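Probable M18-family aminopeptidase 1 (Thermotoga maritima, PDB 2GLF) probably acts as a metal-dependent aminopeptidase of the M18 family, a zinc enzyme type that removes amino acids from the N-terminal ends of peptides. Local coordinates at residues 286-291 / 404-409; 251-256 / 441-446; 336-341 / 395-400. All blocks are in the same frame, centred on the assembly; numbering follows the deposited sequence.

Contact 1 of 3, residues 286-291 / 404-409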
ATOM      1  N   THR A 286      30.408 -27.719 -26.298  1.00 34.01           N
ATOM      2  CA  THR A 286      29.777 -28.953 -25.890  1.00 35.17           C
ATOM      3  C   THR A 286      28.306 -28.653 -25.639  1.00 36.40           C
ATOM      4  O   THR A 286      27.847 -27.528 -25.833  1.00 36.45           O
ATOM      5  CB  THR A 286      30.399 -29.523 -24.615  1.00 24.26           C
ATOM      6  OG1 THR A 286      29.369 -29.686 -23.631  1.00 24.07           O
ATOM      7  CG2 THR A 286      31.510 -28.615 -24.089  1.00 20.65           C
ATOM      8  N   GLY A 287      27.561 -29.654 -25.203  1.00 31.69           N
ATOM      9  CA  GLY A 287      26.148 -29.437 -24.968  1.00 33.29           C
ATOM     10  C   GLY A 287      25.372 -29.809 -26.216  1.00 34.44           C
ATOM     11  O   GLY A 287      25.920 -29.764 -27.317  1.00 35.07           O
ATOM     12  N   ALA A 288      24.111 -30.203 -26.053  1.00 24.11           N
ATOM     13  CA  ALA A 288      23.290 -30.573 -27.199  1.00 24.88           C
ATOM     14  C   ALA A 288      23.296 -29.353 -28.105  1.00 25.96           C
ATOM     15  O   ALA A 288      23.509 -28.242 -27.626  1.00 25.00           O
ATOM     16  CB  ALA A 288      21.881 -30.895 -26.744  1.00 18.35           C
ATOM     17  N   LYS A 289      23.088 -29.529 -29.400  1.00 56.05           N
ATOM     18  CA  LYS A 289      23.100 -28.361 -30.267  1.00 57.11           C
ATOM     19  C   LYS A 289      24.501 -27.744 -30.222  1.00 55.95           C
ATOM     20  O   LYS A 289      24.677 -26.614 -29.772  1.00 57.49           O
ATOM     21  CB  LYS A 289      22.052 -27.362 -29.762  1.00 68.74           C
ATOM     22  CG  LYS A 289      22.108 -25.982 -30.377  1.00 69.49           C
ATOM     23  CD  LYS A 289      22.177 -24.912 -29.295  1.00 69.60           C
ATOM     24  CE  LYS A 289      20.979 -24.971 -28.365  1.00 74.64           C
ATOM     25  NZ  LYS A 289      20.975 -23.830 -27.413  1.00 73.80           N
ATOM     26  N   ALA A 290      25.497 -28.499 -30.676  1.00 51.85           N
ATOM     27  CA  ALA A 290      26.879 -28.029 -30.681  1.00 50.87           C
ATOM     28  C   ALA A 290      27.707 -28.670 -31.788  1.00 50.68           C
ATOM     29  O   ALA A 290      28.936 -28.647 -31.746  1.00 51.88           O
ATOM     30  CB  ALA A 290      27.529 -28.302 -29.338  1.00 12.01           C
ATOM     31  N   ARG A 291      27.029 -29.253 -32.770  1.00 36.81           N
ATOM     32  CA  ARG A 291      27.689 -29.888 -33.906  1.00 35.32           C
ATOM     33  C   ARG A 291      28.392 -31.189 -33.546  1.00 33.96           C
ATOM     34  O   ARG A 291      28.322 -32.160 -34.296  1.00 34.38           O
ATOM     35  CB  ARG A 291      28.687 -28.921 -34.554  1.00 37.54           C
ATOM     36  CG  ARG A 291      29.131 -29.356 -35.945  1.00 38.79           C
ATOM     37  CD  ARG A 291      30.005 -28.312 -36.616  1.00 38.33           C
ATOM     38  NE  ARG A 291      30.313 -28.668 -38.000  1.00 38.21           N
ATOM     39  CZ  ARG A 291      29.455 -28.565 -39.012  1.00 38.67           C
ATOM     40  NH1 ARG A 291      28.228 -28.108 -38.805  1.00 39.46           N
ATOM     41  NH2 ARG A 291      29.823 -28.926 -40.232  1.00 37.84           N
ATOM     42  N   ALA A 404      15.971 -32.847 -24.789  1.00 16.50           N
ATOM     43  CA  ALA A 404      15.226 -33.641 -25.752  1.00 15.99           C
ATOM     44  C   ALA A 404      14.896 -32.832 -27.001  1.00 15.37           C
ATOM     45  O   ALA A 404      15.119 -33.290 -28.121  1.00 14.88           O
ATOM     46  CB  ALA A 404      13.943 -34.168 -25.118  1.00 23.81           C
ATOM     47  N   LYS A 405      14.373 -31.625 -26.810  1.00 21.58           N
ATOM     48  CA  LYS A 405      14.004 -30.772 -27.937  1.00 21.73           C
ATOM     49  C   LYS A 405      15.075 -30.683 -29.042  1.00 22.08           C
ATOM     50  O   LYS A 405      14.761 -30.773 -30.232  1.00 20.80           O
ATOM     51  CB  LYS A 405      13.676 -29.359 -27.442  1.00 25.23           C
ATOM     52  CG  LYS A 405      14.876 -28.603 -26.901  1.00 24.75           C
ATOM     53  CD  LYS A 405      14.566 -27.131 -26.676  1.00 30.26           C
ATOM     54  CE  LYS A 405      13.587 -26.919 -25.533  1.00 29.90           C
ATOM     55  NZ  LYS A 405      13.398 -25.468 -25.267  1.00 31.26           N
ATOM     56  N   PHE A 406      16.333 -30.509 -28.640  1.00 27.99           N
ATOM     57  CA  PHE A 406      17.436 -30.379 -29.585  1.00 28.80           C
ATOM     58  C   PHE A 406      17.611 -31.567 -30.512  1.00 29.64           C
ATOM     59  O   PHE A 406      17.976 -31.406 -31.681  1.00 30.12           O
ATOM     60  CB  PHE A 406      18.740 -30.129 -28.833  1.00 16.63           C
ATOM     61  CG  PHE A 406      18.688 -28.937 -27.932  1.00 17.27           C
ATOM     62  CD1 PHE A 406      18.234 -27.708 -28.413  1.00 18.45           C
ATOM     63  CD2 PHE A 406      19.072 -29.040 -26.595  1.00 17.35           C
ATOM     64  CE1 PHE A 406      18.157 -26.598 -27.577  1.00 17.72           C
ATOM     65  CE2 PHE A 406      19.000 -27.932 -25.746  1.00 18.09           C
ATOM     66  CZ  PHE A 406      18.539 -26.706 -26.241  1.00 16.96           C
ATOM     67  N   PHE A 407      17.359 -32.763 -30.000  1.00 32.31           N
ATOM     68  CA  PHE A 407      17.505 -33.953 -30.819  1.00 33.42           C
ATOM     69  C   PHE A 407      16.300 -34.146 -31.727  1.00 34.69           C
ATOM     70  O   PHE A 407      16.443 -34.572 -32.876  1.00 35.17           O
ATOM     71  CB  PHE A 407      17.744 -35.172 -29.929  1.00 28.25           C
ATOM     72  CG  PHE A 407      19.043 -35.109 -29.193  1.00 28.45           C
ATOM     73  CD1 PHE A 407      19.177 -34.303 -28.070  1.00 27.27           C
ATOM     74  CD2 PHE A 407      20.161 -35.781 -29.676  1.00 29.51           C
ATOM     75  CE1 PHE A 407      20.403 -34.161 -27.440  1.00 27.35           C
ATOM     76  CE2 PHE A 407      21.402 -35.645 -29.053  1.00 28.78           C
ATOM     77  CZ  PHE A 407      21.521 -34.833 -27.934  1.00 28.61           C
ATOM     78  N   ALA A 408      15.116 -33.820 -31.216  1.00 29.31           N
ATOM     79  CA  ALA A 408      13.899 -33.935 -32.010  1.00 29.47           C
ATOM     80  C   ALA A 408      14.018 -32.884 -33.109  1.00 29.77           C
ATOM     81  O   ALA A 408      13.390 -32.983 -34.163  1.00 30.49           O
ATOM     82  CB  ALA A 408      12.683 -33.660 -31.143  1.00 20.08           C
ATOM     83  N   GLU A 409      14.846 -31.880 -32.833  1.00 23.48           N
ATOM     84  CA  GLU A 409      15.108 -30.772 -33.743  1.00 23.71           C
ATOM     85  C   GLU A 409      15.911 -31.304 -34.923  1.00 22.56           C
ATOM     86  O   GLU A 409      15.880 -30.735 -36.015  1.00 22.35           O
ATOM     87  CB  GLU A 409      15.922 -29.693 -33.019  1.00 47.76           C
ATOM     88  CG  GLU A 409      15.442 -28.267 -33.230  1.00 50.92           C
ATOM     89  CD  GLU A 409      16.238 -27.254 -32.414  1.00 57.88           C
ATOM     90  OE1 GLU A 409      17.423 -27.020 -32.736  1.00 58.41           O
ATOM     91  OE2 GLU A 409      15.678 -26.695 -31.443  1.00 60.75           O
TER

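Contact 2 of 3, residues 251-256 / 441-446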
ATOM      1  N   ARG A 251      23.587 -37.227 -13.368  1.00 20.94           N
ATOM      2  CA  ARG A 251      24.749 -38.106 -13.397  1.00 21.07           C
ATOM      3  C   ARG A 251      24.151 -39.464 -13.045  1.00 21.51           C
ATOM      4  O   ARG A 251      24.759 -40.508 -13.275  1.00 21.35           O
ATOM      5  CB  ARG A 251      25.821 -37.687 -12.380  1.00 12.24           C
ATOM      6  CG  ARG A 251      26.368 -36.294 -12.644  1.00 12.32           C
ATOM      7  CD  ARG A 251      27.812 -36.125 -12.219  1.00 11.82           C
ATOM      8  NE  ARG A 251      28.323 -34.848 -12.705  1.00 13.98           N
ATOM      9  CZ  ARG A 251      28.314 -33.718 -12.009  1.00 13.82           C
ATOM     10  NH1 ARG A 251      27.827 -33.700 -10.779  1.00 16.38           N
ATOM     11  NH2 ARG A 251      28.771 -32.599 -12.551  1.00 10.73           N
ATOM     12  N   ILE A 252      22.931 -39.431 -12.509  1.00 17.66           N
ATOM     13  CA  ILE A 252      22.228 -40.649 -12.150  1.00 18.06           C
ATOM     14  C   ILE A 252      21.724 -41.266 -13.442  1.00 18.07           C
ATOM     15  O   ILE A 252      21.583 -42.479 -13.549  1.00 19.22           O
ATOM     16  CB  ILE A 252      21.026 -40.378 -11.223  1.00 15.28           C
ATOM     17  CG1 ILE A 252      20.534 -41.701 -10.624  1.00 15.28           C
ATOM     18  CG2 ILE A 252      19.897 -39.719 -12.003  1.00 15.28           C
ATOM     19  CD1 ILE A 252      19.529 -41.536  -9.504  1.00 15.28           C
ATOM     20  N   CYS A 253      21.444 -40.424 -14.426  1.00 21.35           N
ATOM     21  CA  CYS A 253      20.987 -40.917 -15.711  1.00 21.19           C
ATOM     22  C   CYS A 253      22.189 -41.248 -16.567  1.00 20.82           C
ATOM     23  O   CYS A 253      22.122 -42.109 -17.441  1.00 20.37           O
ATOM     24  CB  CYS A 253      20.125 -39.878 -16.403  1.00 18.48           C
ATOM     25  SG  CYS A 253      18.460 -39.933 -15.809  1.00 20.56           S
ATOM     26  N   ALA A 254      23.293 -40.560 -16.304  1.00 23.46           N
ATOM     27  CA  ALA A 254      24.523 -40.792 -17.038  1.00 23.80           C
ATOM     28  C   ALA A 254      25.072 -42.158 -16.659  1.00 23.53           C
ATOM     29  O   ALA A 254      25.517 -42.921 -17.513  1.00 23.49           O
ATOM     30  CB  ALA A 254      25.537 -39.717 -16.709  1.00  1.76           C
ATOM     31  N   TYR A 255      25.025 -42.474 -15.370  1.00 16.85           N
ATOM     32  CA  TYR A 255      25.540 -43.751 -14.901  1.00 16.77           C
ATOM     33  C   TYR A 255      24.684 -44.926 -15.336  1.00 16.87           C
ATOM     34  O   TYR A 255      25.209 -45.937 -15.798  1.00 16.90           O
ATOM     35  CB  TYR A 255      25.661 -43.764 -13.379  1.00 20.69           C
ATOM     36  CG  TYR A 255      26.371 -44.989 -12.866  1.00 19.87           C
ATOM     37  CD1 TYR A 255      27.737 -45.165 -13.084  1.00 22.34           C
ATOM     38  CD2 TYR A 255      25.676 -45.989 -12.185  1.00 19.91           C
ATOM     39  CE1 TYR A 255      28.402 -46.307 -12.638  1.00 20.99           C
ATOM     40  CE2 TYR A 255      26.329 -47.141 -11.735  1.00 19.62           C
ATOM     41  CZ  TYR A 255      27.692 -47.292 -11.965  1.00 21.05           C
ATOM     42  OH  TYR A 255      28.343 -48.426 -11.529  1.00 23.01           O
ATOM     43  N   THR A 256      23.369 -44.801 -15.178  1.00 14.74           N
ATOM     44  CA  THR A 256      22.459 -45.875 -15.563  1.00 13.81           C
ATOM     45  C   THR A 256      22.545 -46.173 -17.057  1.00 14.26           C
ATOM     46  O   THR A 256      22.458 -47.327 -17.462  1.00 13.53           O
ATOM     47  CB  THR A 256      20.989 -45.549 -15.200  1.00 19.60           C
ATOM     48  OG1 THR A 256      20.670 -44.212 -15.611  1.00 19.47           O
ATOM     49  CG2 THR A 256      20.766 -45.703 -13.705  1.00 17.04           C
ATOM     50  N   VAL A 441      17.432 -50.776 -16.013  1.00 24.00           N
ATOM     51  CA  VAL A 441      16.721 -51.843 -16.692  1.00 23.32           C
ATOM     52  C   VAL A 441      15.975 -51.275 -17.892  1.00 23.36           C
ATOM     53  O   VAL A 441      16.064 -51.810 -18.996  1.00 23.85           O
ATOM     54  CB  VAL A 441      15.718 -52.522 -15.754  1.00 11.65           C
ATOM     55  CG1 VAL A 441      14.963 -53.606 -16.502  1.00 10.47           C
ATOM     56  CG2 VAL A 441      16.447 -53.107 -14.558  1.00 11.85           C
ATOM     57  N   ALA A 442      15.245 -50.183 -17.672  1.00 13.68           N
ATOM     58  CA  ALA A 442      14.485 -49.537 -18.736  1.00 13.68           C
ATOM     59  C   ALA A 442      15.397 -49.124 -19.894  1.00 13.68           C
ATOM     60  O   ALA A 442      15.118 -49.433 -21.052  1.00 13.68           O
ATOM     61  CB  ALA A 442      13.748 -48.323 -18.183  1.00 11.08           C
ATOM     62  N   TYR A 443      16.489 -48.436 -19.577  1.00 12.83           N
ATOM     63  CA  TYR A 443      17.440 -47.980 -20.591  1.00 14.19           C
ATOM     64  C   TYR A 443      18.054 -49.108 -21.418  1.00 14.83           C
ATOM     65  O   TYR A 443      18.244 -48.968 -22.625  1.00 13.51           O
ATOM     66  CB  TYR A 443      18.571 -47.188 -19.936  1.00 17.18           C
ATOM     67  CG  TYR A 443      18.184 -45.798 -19.491  1.00 18.61           C
ATOM     68  CD1 TYR A 443      19.080 -45.012 -18.770  1.00 19.72           C
ATOM     69  CD2 TYR A 443      16.928 -45.262 -19.790  1.00 17.42           C
ATOM     70  CE1 TYR A 443      18.740 -43.727 -18.354  1.00 21.29           C
ATOM     71  CE2 TYR A 443      16.577 -43.980 -19.378  1.00 19.61           C
ATOM     72  CZ  TYR A 443      17.490 -43.218 -18.660  1.00 20.37           C
ATOM     73  OH  TYR A 443      17.165 -41.948 -18.241  1.00 17.54           O
ATOM     74  N   ARG A 444      18.377 -50.217 -20.759  1.00 27.80           N
ATOM     75  CA  ARG A 444      18.992 -51.359 -21.422  1.00 29.55           C
ATOM     76  C   ARG A 444      18.027 -52.055 -22.363  1.00 30.53           C
ATOM     77  O   ARG A 444      18.361 -52.339 -23.514  1.00 30.74           O
ATOM     78  CB  ARG A 444      19.494 -52.363 -20.386  1.00 25.02           C
ATOM     79  CG  ARG A 444      20.022 -53.647 -20.983  1.00 26.24           C
ATOM     80  CD  ARG A 444      20.508 -54.610 -19.914  1.00 31.81           C
ATOM     81  NE  ARG A 444      20.830 -55.917 -20.480  1.00 34.43           N
ATOM     82  CZ  ARG A 444      21.382 -56.914 -19.798  1.00 34.43           C
ATOM     83  NH1 ARG A 444      21.681 -56.761 -18.513  1.00 33.78           N
ATOM     84  NH2 ARG A 444      21.637 -58.066 -20.405  1.00 35.76           N
ATOM     85  N   SER A 445      16.830 -52.334 -21.864  1.00 26.30           N
ATOM     86  CA  SER A 445      15.829 -53.006 -22.670  1.00 27.74           C
ATOM     87  C   SER A 445      15.258 -52.093 -23.755  1.00 28.21           C
ATOM     88  O   SER A 445      14.615 -52.564 -24.686  1.00 29.09           O
ATOM     89  CB  SER A 445      14.715 -53.547 -21.773  1.00 30.40           C
ATOM     90  OG  SER A 445      14.212 -52.539 -20.922  1.00 32.77           O
ATOM     91  N   LEU A 446      15.489 -50.790 -23.641  1.00 22.25           N
ATOM     92  CA  LEU A 446      14.997 -49.871 -24.656  1.00 22.65           C
ATOM     93  C   LEU A 446      15.995 -49.780 -25.800  1.00 23.54           C
ATOM     94  O   LEU A 446      15.611 -49.569 -26.956  1.00 23.79           O
ATOM     95  CB  LEU A 446      14.757 -48.481 -24.072  1.00 14.86           C
ATOM     96  CG  LEU A 446      13.393 -48.249 -23.418  1.00 14.49           C
ATOM     97  CD1 LEU A 446      13.371 -46.868 -22.800  1.00 14.81           C
ATOM     98  CD2 LEU A 446      12.282 -48.391 -24.451  1.00 12.56           C
TER

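Contact 3 of 3, residues 336-341 / 395-400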
ATOM      1  N   LYS A 336       3.296 -31.283  -1.391  1.00 17.63           N
ATOM      2  CA  LYS A 336       2.526 -32.047  -2.366  1.00 17.63           C
ATOM      3  C   LYS A 336       1.580 -31.174  -3.209  1.00 17.63           C
ATOM      4  O   LYS A 336       1.210 -31.558  -4.312  1.00 17.63           O
ATOM      5  CB  LYS A 336       1.715 -33.147  -1.661  1.00 18.63           C
ATOM      6  CG  LYS A 336       0.401 -32.659  -1.076  1.00 19.46           C
ATOM      7  CD  LYS A 336      -0.463 -33.791  -0.539  1.00 19.68           C
ATOM      8  CE  LYS A 336       0.070 -34.344   0.775  1.00 21.02           C
ATOM      9  NZ  LYS A 336      -0.897 -35.276   1.434  1.00 18.61           N
ATOM     10  N   ASP A 337       1.183 -30.010  -2.701  1.00 14.75           N
ATOM     11  CA  ASP A 337       0.281 -29.144  -3.458  1.00 15.35           C
ATOM     12  C   ASP A 337       0.907 -28.513  -4.699  1.00 14.75           C
ATOM     13  O   ASP A 337       0.252 -27.768  -5.433  1.00 14.75           O
ATOM     14  CB  ASP A 337      -0.277 -28.030  -2.574  1.00 75.03           C
ATOM     15  CG  ASP A 337      -1.582 -28.417  -1.911  1.00 81.69           C
ATOM     16  OD1 ASP A 337      -2.239 -27.526  -1.333  1.00 88.93           O
ATOM     17  OD2 ASP A 337      -1.952 -29.611  -1.965  1.00 83.09           O
ATOM     18  N   VAL A 338       2.173 -28.814  -4.938  1.00 15.39           N
ATOM     19  CA  VAL A 338       2.881 -28.254  -6.077  1.00 14.22           C
ATOM     20  C   VAL A 338       2.722 -29.157  -7.321  1.00 13.54           C
ATOM     21  O   VAL A 338       3.106 -28.793  -8.437  1.00 11.81           O
ATOM     22  CB  VAL A 338       4.368 -28.090  -5.692  1.00 13.25           C
ATOM     23  CG1 VAL A 338       5.198 -29.243  -6.251  1.00 13.14           C
ATOM     24  CG2 VAL A 338       4.872 -26.752  -6.147  1.00 12.32           C
ATOM     25  N   HIS A 339       2.126 -30.328  -7.103  1.00 17.24           N
ATOM     26  CA  HIS A 339       1.917 -31.339  -8.137  1.00 16.70           C
ATOM     27  C   HIS A 339       0.464 -31.700  -8.361  1.00 16.21           C
ATOM     28  O   HIS A 339      -0.415 -31.349  -7.573  1.00 16.12           O
ATOM     29  CB  HIS A 339       2.605 -32.651  -7.748  1.00 12.13           C
ATOM     30  CG  HIS A 339       4.064 -32.707  -8.067  1.00 11.36           C
ATOM     31  ND1 HIS A 339       4.546 -32.639  -9.356  1.00 11.52           N
ATOM     32  CD2 HIS A 339       5.143 -32.868  -7.268  1.00  9.04           C
ATOM     33  CE1 HIS A 339       5.860 -32.756  -9.337  1.00  9.04           C
ATOM     34  NE2 HIS A 339       6.248 -32.896  -8.082  1.00  9.04           N
ATOM     35  N   ASP A 340       0.249 -32.431  -9.453  1.00 20.21           N
ATOM     36  CA  ASP A 340      -1.047 -32.978  -9.817  1.00 20.26           C
ATOM     37  C   ASP A 340      -0.791 -34.445  -9.471  1.00 20.68           C
ATOM     38  O   ASP A 340      -0.218 -35.187 -10.272  1.00 20.82           O
ATOM     39  CB  ASP A 340      -1.307 -32.828 -11.316  1.00 20.12           C
ATOM     40  CG  ASP A 340      -2.396 -33.773 -11.824  1.00 21.50           C
ATOM     41  OD1 ASP A 340      -3.089 -34.400 -10.995  1.00 19.17           O
ATOM     42  OD2 ASP A 340      -2.566 -33.888 -13.058  1.00 22.60           O
ATOM     43  N   LEU A 341      -1.185 -34.844  -8.262  1.00 13.74           N
ATOM     44  CA  LEU A 341      -0.968 -36.201  -7.789  1.00 12.34           C
ATOM     45  C   LEU A 341      -1.287 -37.307  -8.787  1.00 13.20           C
ATOM     46  O   LEU A 341      -0.606 -38.329  -8.803  1.00 12.91           O
ATOM     47  CB  LEU A 341      -1.738 -36.448  -6.485  1.00  3.86           C
ATOM     48  CG  LEU A 341      -1.231 -35.830  -5.171  1.00  3.72           C
ATOM     49  CD1 LEU A 341       0.284 -35.762  -5.161  1.00  3.72           C
ATOM     50  CD2 LEU A 341      -1.799 -34.443  -5.011  1.00  3.72           C
ATOM     51  N   VAL A 395      -0.289 -27.535 -13.875  1.00 33.68           N
ATOM     52  CA  VAL A 395      -0.173 -26.769 -15.107  1.00 34.58           C
ATOM     53  C   VAL A 395       0.699 -25.504 -15.146  1.00 35.96           C
ATOM     54  O   VAL A 395       1.656 -25.454 -15.925  1.00 36.47           O
ATOM     55  CB  VAL A 395      -1.571 -26.465 -15.669  1.00 10.38           C
ATOM     56  CG1 VAL A 395      -1.484 -25.545 -16.887  1.00  7.35           C
ATOM     57  CG2 VAL A 395      -2.230 -27.778 -16.057  1.00  9.83           C
ATOM     58  N   ASP A 396       0.415 -24.479 -14.351  1.00 20.93           N
ATOM     59  CA  ASP A 396       1.283 -23.303 -14.442  1.00 22.49           C
ATOM     60  C   ASP A 396       2.265 -23.103 -13.286  1.00 22.69           C
ATOM     61  O   ASP A 396       2.745 -21.995 -13.050  1.00 22.67           O
ATOM     62  CB  ASP A 396       0.447 -22.039 -14.654  1.00 26.11           C
ATOM     63  CG  ASP A 396      -0.053 -21.916 -16.079  1.00 28.17           C
ATOM     64  OD1 ASP A 396       0.766 -22.118 -17.000  1.00 31.89           O
ATOM     65  OD2 ASP A 396      -1.250 -21.613 -16.280  1.00 30.00           O
ATOM     66  N   GLN A 397       2.580 -24.192 -12.589  1.00 28.04           N
ATOM     67  CA  GLN A 397       3.497 -24.167 -11.455  1.00 28.98           C
ATOM     68  C   GLN A 397       4.913 -23.700 -11.768  1.00 29.91           C
ATOM     69  O   GLN A 397       5.471 -22.851 -11.057  1.00 29.57           O
ATOM     70  CB  GLN A 397       3.559 -25.548 -10.812  1.00 21.14           C
ATOM     71  CG  GLN A 397       2.616 -25.691  -9.649  1.00 21.50           C
ATOM     72  CD  GLN A 397       3.059 -24.874  -8.463  1.00 21.16           C
ATOM     73  OE1 GLN A 397       2.341 -24.755  -7.476  1.00 22.99           O
ATOM     74  NE2 GLN A 397       4.253 -24.311  -8.549  1.00 22.47           N
ATOM     75  N   GLY A 398       5.506 -24.259 -12.818  1.00 30.75           N
ATOM     76  CA  GLY A 398       6.859 -23.871 -13.164  1.00 33.00           C
ATOM     77  C   GLY A 398       7.330 -24.412 -14.491  1.00 34.89           C
ATOM     78  O   GLY A 398       6.578 -25.064 -15.211  1.00 34.62           O
ATOM     79  N   GLY A 399       8.589 -24.140 -14.812  1.00 57.51           N
ATOM     80  CA  GLY A 399       9.141 -24.602 -16.070  1.00 58.82           C
ATOM     81  C   GLY A 399      10.148 -25.724 -15.934  1.00 58.93           C
ATOM     82  O   GLY A 399      10.583 -26.060 -14.834  1.00 58.88           O
ATOM     83  N   GLY A 400      10.512 -26.304 -17.071  1.00 57.59           N
ATOM     84  CA  GLY A 400      11.472 -27.384 -17.086  1.00 57.78           C
ATOM     85  C   GLY A 400      12.363 -27.292 -18.305  1.00 57.43           C
ATOM     86  O   GLY A 400      13.393 -26.624 -18.279  1.00 58.40           O
TER

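Contact 1 of 3, residues 286-291 / 404-409
A288 and K289 meet F406 and F407 across a contact in which apolar groups do the work, a loop turn being pressed against one side of the short helix 404-408. The first set of interactions belongs to A288. Its methyl reaches into the angle between the two phenylalanines, with CB 3.4 Å from CD2 of F406 and 3.7 Å from CE1 of F407. Both rings are approached obliquely by this one carbon, so a minimal side chain serves two aromatic partners. The backbones come closest beside it, K289 CA lying 6.1 Å from F406 CA.

The second set is the aliphatic part of K289 on the F406 ring. CB of the lysine stands over one face, toward the rim and 4.1 Å from CG of F406. With CG anti to the backbone N (chi1 169°) and bends at the next two torsions, the tail runs on along the ring until K289 CE lies 3.4 Å from F406 CE1. The opposite face takes CG of K405, the residue just before it, 3.7 Å above the ring plane, so the phenyl group lies between two lysine chains that offer it methylenes. K289 is poorly ordered, however, and the course of its outer atoms is less certain than that of CB.

No hydrogen bond joins the segments; R291 instead forms salt bridges to E310 and D314 of a second subunit. F407 carries the contact inward, meeting F275 at the end of strand 270-275, Y293 on helix 292-303 and V414 of strand 414-421. The loop that leads from strand 270-275 into helix 292-303 is thereby packed, through helix 404-408, against the main mixed sheet.

Contact 2 of 3, residues 251-256 / 441-446
Y443 laid against C253 and T256 makes a buried helix-to-helix contact, joining helix 433-449 to helix 248-263 in the interior of the subunit. A single large side chain makes the contact from its helix, and the nearest CA atoms, those of T256 and Y443, are 7.4 Å apart. The tyrosine lies alongside the other helix, running back from T256 toward C253: its CE1 lies 3.4 Å from OG1 of T256, which approaches the ring obliquely, while the carbonyl O of C253 stands at the ring edge, near its plane. Farther out, the phenol OH reaches a point 3.4 Å from SG of C253.

The threonine hydroxyl is already committed. At chi1 47° it turns back along its own helix, and OG1 gives a hydrogen bond of 2.8 Å to I252 O, in the carbonyl plane and on a lone pair, which fixes the rotamer facing the ring. The OH of Y443 has its firm partner in M417 O of strand 414-421, so the residue ties two helices to the sheet. A phenylalanine here would probably leave the M417 carbonyl without this buried mate and the ring less firmly set between the helices.

Helices packed against a central mixed sheet, with metal ligands such as H92 and D249 near strand and helix ends, fit the zinc-exopeptidase fold of the M18 family; D249, on helix 248-263, is a ligand of both manganese sites.

Contact 3 of 3, residues 336-341 / 395-400
V338 and Q397 meet where two loops come together, and the bent glutamine side chain brings its amide to the valine. Q397 starts toward the other segment, with a first torsion of -95° that lies away from the usual staggered positions. A bend at the next torsion (chi2 -70°) then folds the chain, so that the amide is not held out end-on but brought broadside to the valine. Methyl CG2 of V338 lies above the amide plane: it is 3.5 Å from CD of Q397, with both OE1 and NE2 at much the same distance. The two side chains cross at about a right angle.

Closer to the backbone, CG of Q397 rests against the valine's carbonyl, 3.4 Å from V338 O. One residue earlier, D337 O comes within 4.2 Å of Q397 OE1, a loose approach of two acceptors that could not bond to each other. K394 NZ instead hydrogen-bonds both D337 O and H339 O, and the backbone of K394 bonds to V338, so the residue just before 395-400 supplies polar links between the loops. Other subunits close in as well: V338 packs on L168 of the fourth subunit, and D396 is bridged both to R360 of its own chain and to K124 of the third subunit.

Between the segments themselves, then, there is van der Waals contact without a single hydrogen bond. A polar amide is used here for its flat surface, which implies a pairing with little directional hold, and the bonds of K394 and the neighbouring subunits probably do more to place the loops.

Overall arrangement
Contact 2 is the buried one of the three: it joins two long helices close to the metal site, and the hydroxyls of T256 and Y443 are bonded to backbone carbonyls. Contact 1 is intermediate, aromatic and aliphatic, with one side buried near the sheet and the other facing neighbouring subunits. Contact 3, its centre about 23 Å from the centre of the chain, is peripheral, a pairing of loops, one of them carrying a short 3-10 turn. Contacts 1 and 2 share no element, yet each touches strand 414-421, through F407 and Y443. Contacts 1 and 3 adjoin in sequence, 395-400 leading toward helix 404-408, and both reach the third subunit, whereas no other chain touches the segments of contact 2.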